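Local coordinates for aldehyde dehydrogenase (Burkholderia thailandensis, PDB 5J6B), which probably oxidises aldehydes to the corresponding carboxylic acids with NADP as cofactor, as a tetrameric member of the aldehyde dehydrogenase family, at residues Arg66-Pro69 with Ala70-Gln74; Phe447-Asp450 with Asn451-Tyr454. All coordinates share one frame; numbering follows the deposited sequence.

Interaction 1. Residues Arg66-Pro69 with Ala70-Gln74; sequences RALP and AFRRQ
Pro69 stands at the N-cap position of helix 70-86, and its carbonyl oxygen is the first acceptor of that helix, taking up the backbone N-H groups of Arg72 and Arg73. Pro69 O accepts two weak hydrogen bonds, from Arg72 N at 2.9 Å with a bent N-H...O angle of 129°, and from Arg73 N at 3.3 Å. The proline ring packs beside the first turn: its CB lies 3.5 Å from Phe71 CE2, and its CD packs 3.7 Å from Arg72 CG, the two side chains running alongside each other in the same direction. Phe71 has chi1 68°, with CG between its backbone N and carbonyl carbon, which swings the ring back toward the proline. Residues 67-69 form the short connection between helix 48-66 and helix 70-86 of the aldehyde dehydrogenase fold. Arg72 folds back through bends at chi2 and chi3, bringing one face of its guanidinium over the Leu68 methyl CD2, which is 3.9 Å from Arg72 NH2; the charged end is salt-bridged to Asp205. Arg73 sends its guanidinium back along the loop, with Leu68 O over one face, 3.1 Å from Arg73 NH1 but at an angle too poor for a hydrogen bond. At subunit interfaces, Pro69 packs on Gln141 and Phe71 on Ser137 of a second subunit, and Arg66 NH1 is hydrogen-bonded to Asp432 O of a fourth.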
loop_
_atom_site.group_PDB
_atom_site.type_symbol
_atom_site.label_atom_id
_atom_site.label_comp_id
_atom_site.label_asym_id
_atom_site.label_seq_id
_atom_site.Cartn_x
_atom_site.Cartn_y
_atom_site.Cartn_z
ATOM N N ARG A 66 6.874 13.139 21.035
ATOM C CA ARG A 66 6.316 13.442 19.725
ATOM C C ARG A 66 7.254 14.319 18.896
ATOM O O ARG A 66 7.299 14.188 17.670
ATOM C CB ARG A 66 4.960 14.120 19.905
ATOM C CG ARG A 66 4.290 14.484 18.623
ATOM C CD ARG A 66 2.990 13.737 18.441
ATOM N NE ARG A 66 2.490 13.932 17.086
ATOM C CZ ARG A 66 1.729 14.955 16.715
ATOM N NH1 ARG A 66 1.369 15.870 17.607
ATOM N NH2 ARG A 66 1.330 15.066 15.457
ATOM N N ALA A 67 8.020 15.197 19.543
ATOM C CA ALA A 67 8.900 16.121 18.840
ATOM C C ALA A 67 10.173 15.470 18.303
ATOM O O ALA A 67 10.931 16.134 17.585
ATOM C CB ALA A 67 9.287 17.282 19.762
ATOM N N LEU A 68 10.453 14.223 18.648
ATOM C CA LEU A 68 11.635 13.571 18.092
ATOM C C LEU A 68 11.381 13.213 16.633
ATOM O O LEU A 68 10.392 12.536 16.336
ATOM C CB LEU A 68 11.983 12.303 18.863
ATOM C CG LEU A 68 12.523 12.453 20.274
ATOM C CD1 LEU A 68 12.906 11.080 20.796
ATOM C CD2 LEU A 68 13.713 13.403 20.272
ATOM N N PRO A 69 12.249 13.619 15.709
ATOM C CA PRO A 69 12.125 13.153 14.320
ATOM C C PRO A 69 12.398 11.659 14.207
ATOM O O PRO A 69 13.034 11.047 15.071
ATOM C CB PRO A 69 13.187 13.962 13.563
ATOM C CG PRO A 69 13.666 14.998 14.514
ATOM C CD PRO A 69 13.420 14.483 15.899
ATOM N N ALA A 70 11.920 11.077 13.096
ATOM C CA ALA A 70 12.002 9.630 12.907
ATOM C C ALA A 70 13.432 9.116 13.054
ATOM O O ALA A 70 13.657 8.091 13.709
ATOM C CB ALA A 70 11.439 9.227 11.538
ATOM N N PHE A 71 14.413 9.809 12.451
ATOM C CA PHE A 71 15.787 9.305 12.504
ATOM C C PHE A 71 16.322 9.269 13.934
ATOM O O PHE A 71 17.198 8.451 14.245
ATOM C CB PHE A 71 16.718 10.127 11.590
ATOM C CG PHE A 71 16.946 11.549 12.046
ATOM C CD1 PHE A 71 17.979 11.858 12.926
ATOM C CD2 PHE A 71 16.154 12.586 11.565
ATOM C CE1 PHE A 71 18.192 13.164 13.351
ATOM C CE2 PHE A 71 16.363 13.905 11.988
ATOM C CZ PHE A 71 17.384 14.188 12.879
ATOM N N ARG A 72 15.821 10.135 14.818
ATOM C CA ARG A 72 16.252 10.063 16.216
ATOM C C ARG A 72 15.705 8.811 16.892
ATOM O O ARG A 72 16.402 8.155 17.680
ATOM C CB ARG A 72 15.814 11.319 16.974
ATOM C CG ARG A 72 16.541 12.598 16.531
ATOM C CD ARG A 72 17.936 12.699 17.154
ATOM N NE ARG A 72 17.858 12.819 18.608
ATOM C CZ ARG A 72 17.592 13.954 19.254
ATOM N NH1 ARG A 72 17.382 15.077 18.573
ATOM N NH2 ARG A 72 17.530 13.965 20.583
ATOM N N ARG A 73 14.458 8.459 16.594
ATOM C CA ARG A 73 13.902 7.239 17.164
ATOM C C ARG A 73 14.624 6.015 16.629
ATOM O O ARG A 73 14.849 5.046 17.365
ATOM C CB ARG A 73 12.407 7.177 16.878
ATOM C CG ARG A 73 11.662 8.360 17.479
ATOM C CD ARG A 73 10.185 8.044 17.612
ATOM N NE ARG A 73 9.404 8.521 16.484
ATOM C CZ ARG A 73 8.672 9.629 16.505
ATOM N NH1 ARG A 73 8.629 10.387 17.596
ATOM N NH2 ARG A 73 7.983 9.981 15.429
ATOM N N GLN A 74 15.025 6.053 15.356
ATOM C CA GLN A 74 15.823 4.966 14.800
ATOM C C GLN A 74 17.150 4.821 15.535
ATOM O O GLN A 74 17.583 3.699 15.842
ATOM C CB GLN A 74 16.056 5.211 13.310
ATOM C CG GLN A 74 16.836 4.109 12.610
ATOM C CD GLN A 74 17.024 4.396 11.132
ATOM O OE1 GLN A 74 17.438 5.486 10.750
ATOM N NE2 GLN A 74 16.684 3.423 10.292
#

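Interaction 2. Residues Phe447-Asp450 with Asn451-Tyr454; sequences FRVD and NMPY. With NDP (NADPH dihydro-nicotinamide-adenine-dinucleotide phosphate), chain F.
Arg448 lays its guanidinium flat on the ring of Tyr454, centres 3.8 Å apart and planes 19° from parallel, a cation-pi stack. Its CD adds a CH-pi contact, 3.9 Å from the Tyr454 ring centroid and almost straight above it. The arginine chain is extended from CG to NE, with CG anti to the backbone N (chi1 174°), which carries the charged group across to the tyrosine. One ordered water sits at the guanidinium edge, in its plane: it accepts from Arg448 NE at 2.9 Å and donates to Val449 O at 3.0 Å and Met452 O at 2.7 Å, tying the arginine to the backbone of the bend. That bend is a type I beta turn from Val449 to Met452, closed by Met452 N to Val449 O at 3.1 Å; the donor lies above the carbonyl plane. Met452 places its SD beside the Val449 backbone N, from which it accepts a weak but nearly straight hydrogen bond at 3.6 Å, while its CE packs against Arg448 CG. The buried Asn451 OD1 meets the Val449 methyls and has no polar partner, whereas Asn451 ND2 is hydrogen-bonded to Asn133 O of a neighbouring subunit. Further out, Asp450 is salt-bridged to Arg112 and hydrogen-bonded to His170 and Asn166. Tyr454 CE2 comes 3.4 Å from O7N of the NADPH carboxamide, which lies at the ring edge, so Tyr454, just after the turn and stacked on Arg448, lines the nicotinamide end of the aldehyde dehydrogenase cofactor pocket.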
loop_
_atom_site.group_PDB
_atom_site.type_symbol
_atom_site.label_atom_id
_atom_site.label_comp_id
_atom_site.label_asym_id
_atom_site.label_seq_id
_atom_site.Cartn_x
_atom_site.Cartn_y
_atom_site.Cartn_z
ATOM N N PHE A 447 6.297 -21.871 14.696
ATOM C CA PHE A 447 7.197 -20.966 13.984
ATOM C C PHE A 447 6.711 -19.523 14.053
ATOM O O PHE A 447 5.528 -19.236 13.835
ATOM C CB PHE A 447 7.328 -21.361 12.509
ATOM C CG PHE A 447 8.124 -20.365 11.708
ATOM C CD1 PHE A 447 9.510 -20.405 11.723
ATOM C CD2 PHE A 447 7.490 -19.360 10.991
ATOM C CE1 PHE A 447 10.253 -19.456 11.019
ATOM C CE2 PHE A 447 8.220 -18.430 10.273
ATOM C CZ PHE A 447 9.608 -18.474 10.299
ATOM N N ARG A 448 7.641 -18.602 14.311
ATOM C CA ARG A 448 7.320 -17.185 14.239
ATOM C C ARG A 448 8.577 -16.422 13.864
ATOM O O ARG A 448 9.666 -16.720 14.364
ATOM C CB ARG A 448 6.753 -16.645 15.571
ATOM C CG ARG A 448 6.541 -15.117 15.574
ATOM C CD ARG A 448 6.095 -14.597 16.938
ATOM N NE ARG A 448 5.704 -13.191 16.884
ATOM C CZ ARG A 448 5.308 -12.474 17.929
ATOM N NH1 ARG A 448 5.291 -13.018 19.144
ATOM N NH2 ARG A 448 4.942 -11.203 17.763
ATOM N N VAL A 449 8.417 -15.435 12.983
ATOM C CA VAL A 449 9.467 -14.477 12.657
ATOM C C VAL A 449 8.940 -13.098 13.037
ATOM O O VAL A 449 7.737 -12.832 12.945
ATOM C CB VAL A 449 9.897 -14.574 11.172
ATOM C CG1 VAL A 449 8.751 -14.284 10.233
ATOM C CG2 VAL A 449 11.111 -13.669 10.879
ATOM N N ASP A 450 9.825 -12.240 13.533
ATOM C CA ASP A 450 9.337 -11.129 14.345
ATOM C C ASP A 450 8.793 -9.954 13.537
ATOM O O ASP A 450 8.310 -8.985 14.137
ATOM C CB ASP A 450 10.446 -10.686 15.300
ATOM C CG ASP A 450 10.801 -11.785 16.294
ATOM O OD1 ASP A 450 9.926 -12.143 17.114
ATOM O OD2 ASP A 450 11.937 -12.307 16.239
ATOM N N ASN A 451 8.818 -10.017 12.204
ATOM C CA ASN A 451 8.116 -9.010 11.421
ATOM C C ASN A 451 6.698 -9.431 11.019
ATOM O O ASN A 451 5.907 -8.566 10.620
ATOM C CB ASN A 451 8.917 -8.642 10.161
ATOM C CG ASN A 451 9.023 -9.800 9.182
ATOM O OD1 ASN A 451 9.183 -10.950 9.587
ATOM N ND2 ASN A 451 8.910 -9.503 7.886
ATOM N N MET A 452 6.337 -10.710 11.154
ATOM C CA MET A 452 5.052 -11.154 10.607
ATOM C C MET A 452 3.883 -10.764 11.515
ATOM O O MET A 452 4.041 -10.655 12.739
ATOM C CB MET A 452 5.053 -12.669 10.397
ATOM C CG MET A 452 4.832 -13.512 11.679
ATOM S SD MET A 452 5.206 -15.269 11.418
ATOM C CE MET A 452 4.057 -16.057 12.549
ATOM N N PRO A 453 2.691 -10.555 10.941
ATOM C CA PRO A 453 1.510 -10.355 11.788
ATOM C C PRO A 453 1.298 -11.601 12.632
ATOM O O PRO A 453 1.350 -12.722 12.130
ATOM C CB PRO A 453 0.371 -10.135 10.779
ATOM C CG PRO A 453 0.839 -10.867 9.528
ATOM C CD PRO A 453 2.342 -10.679 9.508
ATOM N N TYR A 454 1.093 -11.407 13.931
ATOM C CA TYR A 454 1.058 -12.528 14.866
ATOM C C TYR A 454 0.017 -12.275 15.939
ATOM O O TYR A 454 0.098 -11.274 16.667
ATOM C CB TYR A 454 2.421 -12.762 15.524
ATOM C CG TYR A 454 2.361 -13.833 16.605
ATOM C CD1 TYR A 454 2.342 -15.186 16.274
ATOM C CD2 TYR A 454 2.303 -13.491 17.951
ATOM C CE1 TYR A 454 2.283 -16.166 17.261
ATOM C CE2 TYR A 454 2.238 -14.472 18.952
ATOM C CZ TYR A 454 2.243 -15.800 18.599
ATOM O OH TYR A 454 2.183 -16.762 19.586
HETATM P PA NDP F . -0.155 -14.925 33.260
HETATM O O1A NDP F . -1.488 -14.611 32.648
HETATM O O2A NDP F . -0.286 -15.743 34.550
HETATM O O5B NDP F . 0.647 -13.599 33.594
HETATM C C5B NDP F . 1.124 -12.761 32.521
HETATM C C4B NDP F . 1.378 -11.394 33.103
HETATM O O4B NDP F . 0.132 -10.840 33.582
HETATM C C3B NDP F . 2.334 -11.362 34.306
HETATM O O3B NDP F . 3.146 -10.193 34.230
HETATM C C2B NDP F . 1.369 -11.281 35.491
HETATM O O2B NDP F . 1.910 -10.678 36.684
HETATM C C1B NDP F . 0.319 -10.358 34.898
HETATM N N9A NDP F . -0.961 -10.365 35.606
HETATM C C8A NDP F . -1.702 -11.448 35.999
HETATM N N7A NDP F . -2.855 -11.138 36.542
HETATM C C5A NDP F . -2.869 -9.751 36.516
HETATM C C6A NDP F . -3.823 -8.802 36.931
HETATM N N6A NDP F . -4.971 -9.117 37.552
HETATM N N1A NDP F . -3.545 -7.498 36.717
HETATM C C2A NDP F . -2.372 -7.171 36.161
HETATM N N3A NDP F . -1.385 -7.975 35.759
HETATM C C4A NDP F . -1.703 -9.262 35.949
HETATM O O3 NDP F . 0.689 -15.809 32.241
HETATM P PN NDP F . 2.169 -16.398 32.306
HETATM O O1N NDP F . 3.109 -15.353 32.798
HETATM O O2N NDP F . 2.147 -17.636 33.182
HETATM O O5D NDP F . 2.491 -16.833 30.801
HETATM C C5D NDP F . 1.934 -17.992 30.155
HETATM C C4D NDP F . 0.773 -17.561 29.293
HETATM O O4D NDP F . 1.230 -16.606 28.293
HETATM C C3D NDP F . 0.124 -18.720 28.518
HETATM O O3D NDP F . -1.298 -18.680 28.470
HETATM C C2D NDP F . 0.708 -18.534 27.122
HETATM O O2D NDP F . 0.018 -19.134 26.035
HETATM C C1D NDP F . 0.735 -17.019 27.032
HETATM N N1N NDP F . 1.625 -16.621 25.947
HETATM C C2N NDP F . 1.173 -15.863 24.893
HETATM C C3N NDP F . 1.931 -15.600 23.805
HETATM C C7N NDP F . 1.464 -14.701 22.688
HETATM O O7N NDP F . 2.256 -13.836 22.276
HETATM N N7N NDP F . 0.252 -14.887 22.161
HETATM C C4N NDP F . 3.288 -16.246 23.673
HETATM C C5N NDP F . 3.775 -16.721 24.995
HETATM C C6N NDP F . 2.948 -16.946 25.999
HETATM P P2B NDP F . 2.814 -11.521 37.738
HETATM O O1X NDP F . 3.162 -12.863 37.176
HETATM O O2X NDP F . 4.023 -10.611 37.951
HETATM O O3X NDP F . 1.956 -11.655 39.011
HETATM O O HOH W 1 5.788 -11.365 14.686
#

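How the interactions relate
Interaction 1 closes long before interaction 2 opens along the chain; their centres lie 25 Å apart and their nearest atoms about 14 Å apart, so they do not meet. Residues 66-74 run from the end of helix 48-66 into the start of helix 70-86, near the periphery, whereas 447-454 is a buried loop between strands 438-441 and 461-462. The second lies only 10 Å from the chain centre, the first 27 Å. Helix 103-123 lies near both: Gln74 makes a weak hydrogen bond to Ala121 O near its C-terminal end, and Asp450 and Asn451 pack on its second half. Each contact meets Asn133, but of a different neighbouring subunit, so subunit interfaces lie against the start of helix 70-86 and against the turn preceding pocket residue Tyr454.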